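Local atomic coordinates of ethanolamine utilization protein EutN/carboxysome structural protein Ccml (Halothece sp., PDB entry 6OWG), a protein that probably forms the pentameric vertex units of a carboxysome or related bacterial microcompartment shell, as other members of the EutN/CcmL family do. Residues Lys23-Gln28 and Val47-Gly52. Numbering follows the deposited sequence.
Sequences KLLLLQ and VGAGLG
Fully stretched torsions carry the amine of Lys23 to the backbone of Ala49: CG stands opposite the main-chain nitrogen (chi1 165°), every later bond of the chain is extended as well, and Lys23 NZ ends 3.0 Å from Ala49 O. Leu25, two residues on, turns the other way about its first bond, with CG opposite the carbonyl carbon and beside the backbone nitrogen, which brings Leu25 CD1 to 3.5 Å from Ala49 O. That oxygen accepts a hydrogen bond from the ammonium group, while the Leu25 methyl merely packs against it. NZ approaches at a C=O...NZ angle of 129° and rides 39° above the carbonyl plane, off the lone-pair directions. NZ also forms a salt bridge with Asp45 OD2, which in turn accepts a hydrogen bond from Ala49 N. One carboxylate therefore holds both the lysine and the residue that the lysine grips, and its charge probably offsets that of the buried amine. The fold supplying this setting is the small OB-like beta barrel of the EutN/CcmL family: 23-28 lies on strand 24-30, with Lys23 just before it, whereas 47-52 belongs to the connection leading from strand 39-44 to strand 54-59. Here the connection lacks regular structure, and side-chain contacts instead of strand pairing tie it to 23-28. In place of Lys23, an alanine would probably leave Asp45 without its lysine counter-charge and Ala49 O without its charged donor. Beside the polar link, Leu25 CD1 lies 4.2 Å from Ala49 CB, an apolar touch, and Ala49 also packs on Val55 of strand 54-59 and Ile81 of strand 76-81.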
loop_
_atom_site.group_PDB
_atom_site.type_symbol
_atom_site.label_atom_id
_atom_site.label_comp_id
_atom_site.label_asym_id
_atom_site.label_seq_id
_atom_site.Cartn_x
_atom_site.Cartn_y
_atom_site.Cartn_z
ATOM N N LYS D 23 -100.303 -19.501 1.170
ATOM C CA LYS D 23 -101.677 -19.763 1.575
ATOM C C LYS D 23 -102.622 -19.054 0.616
ATOM O O LYS D 23 -102.539 -17.835 0.447
ATOM C CB LYS D 23 -101.894 -19.297 3.011
ATOM C CG LYS D 23 -103.341 -19.180 3.430
ATOM C CD LYS D 23 -103.448 -18.468 4.762
ATOM C CE LYS D 23 -104.892 -18.216 5.140
ATOM N NZ LYS D 23 -105.010 -17.347 6.339
ATOM N N LEU D 24 -103.515 -19.811 -0.011
ATOM C CA LEU D 24 -104.381 -19.306 -1.065
ATOM C C LEU D 24 -105.799 -19.156 -0.542
ATOM O O LEU D 24 -106.421 -20.139 -0.129
ATOM C CB LEU D 24 -104.363 -20.239 -2.273
ATOM C CG LEU D 24 -102.972 -20.587 -2.792
ATOM C CD1 LEU D 24 -103.020 -21.840 -3.631
ATOM C CD2 LEU D 24 -102.413 -19.431 -3.583
ATOM N N LEU D 25 -106.306 -17.933 -0.570
ATOM C CA LEU D 25 -107.645 -17.618 -0.103
ATOM C C LEU D 25 -108.546 -17.269 -1.275
ATOM O O LEU D 25 -108.177 -16.509 -2.168
ATOM C CB LEU D 25 -107.613 -16.451 0.888
ATOM C CG LEU D 25 -107.127 -16.718 2.306
ATOM C CD1 LEU D 25 -107.371 -15.492 3.139
ATOM C CD2 LEU D 25 -107.848 -17.909 2.891
ATOM N N LEU D 26 -109.749 -17.826 -1.255
ATOM C CA LEU D 26 -110.792 -17.479 -2.212
ATOM C C LEU D 26 -111.533 -16.268 -1.662
ATOM O O LEU D 26 -112.236 -16.371 -0.653
ATOM C CB LEU D 26 -111.739 -18.651 -2.444
ATOM C CG LEU D 26 -112.753 -18.446 -3.563
ATOM C CD1 LEU D 26 -112.117 -18.749 -4.899
ATOM C CD2 LEU D 26 -113.972 -19.309 -3.335
ATOM N N LEU D 27 -111.366 -15.122 -2.311
ATOM C CA LEU D 27 -111.949 -13.870 -1.857
ATOM C C LEU D 27 -112.969 -13.382 -2.869
ATOM O O LEU D 27 -112.636 -13.203 -4.040
ATOM C CB LEU D 27 -110.880 -12.797 -1.673
ATOM C CG LEU D 27 -109.530 -13.159 -1.079
ATOM C CD1 LEU D 27 -108.578 -12.048 -1.385
ATOM C CD2 LEU D 27 -109.654 -13.345 0.408
ATOM N N GLN D 28 -114.194 -13.148 -2.417
ATOM C CA GLN D 28 -115.210 -12.508 -3.239
ATOM C C GLN D 28 -115.154 -11.004 -3.018
ATOM O O GLN D 28 -115.062 -10.544 -1.878
ATOM C CB GLN D 28 -116.605 -13.033 -2.913
ATOM C CG GLN D 28 -117.649 -12.651 -3.937
ATOM C CD GLN D 28 -119.027 -13.136 -3.565
ATOM O OE1 GLN D 28 -119.205 -13.821 -2.561
ATOM N NE2 GLN D 28 -120.016 -12.781 -4.374
ATOM N N VAL D 47 -100.851 -11.737 5.663
ATOM C CA VAL D 47 -101.545 -11.229 6.837
ATOM C C VAL D 47 -102.661 -12.214 7.138
ATOM O O VAL D 47 -103.606 -12.328 6.351
ATOM C CB VAL D 47 -102.105 -9.821 6.585
ATOM C CG1 VAL D 47 -102.812 -9.301 7.813
ATOM C CG2 VAL D 47 -101.007 -8.884 6.141
ATOM N N GLY D 48 -102.563 -12.910 8.271
ATOM C CA GLY D 48 -103.379 -14.092 8.509
ATOM C C GLY D 48 -104.856 -13.771 8.649
ATOM O O GLY D 48 -105.284 -13.225 9.678
ATOM N N ALA D 49 -105.645 -14.125 7.639
ATOM C CA ALA D 49 -107.046 -13.745 7.545
ATOM C C ALA D 49 -107.904 -14.994 7.441
ATOM O O ALA D 49 -107.610 -15.890 6.644
ATOM C CB ALA D 49 -107.286 -12.844 6.334
ATOM N N GLY D 50 -108.966 -15.048 8.244
ATOM C CA GLY D 50 -109.871 -16.173 8.251
ATOM C C GLY D 50 -111.164 -15.876 7.512
ATOM O O GLY D 50 -111.393 -14.784 7.007
ATOM N N LEU D 51 -112.026 -16.888 7.486
ATOM C CA LEU D 51 -113.234 -16.841 6.676
ATOM C C LEU D 51 -114.245 -15.858 7.251
ATOM O O LEU D 51 -114.525 -15.854 8.451
ATOM C CB LEU D 51 -113.839 -18.240 6.582
ATOM C CG LEU D 51 -114.879 -18.521 5.505
ATOM C CD1 LEU D 51 -114.589 -19.874 4.911
ATOM C CD2 LEU D 51 -116.279 -18.500 6.081
ATOM N N GLY D 52 -114.798 -15.022 6.373
ATOM C CA GLY D 52 -115.714 -13.978 6.761
ATOM C C GLY D 52 -115.088 -12.613 6.928
ATOM O O GLY D 52 -115.820 -11.621 7.014
#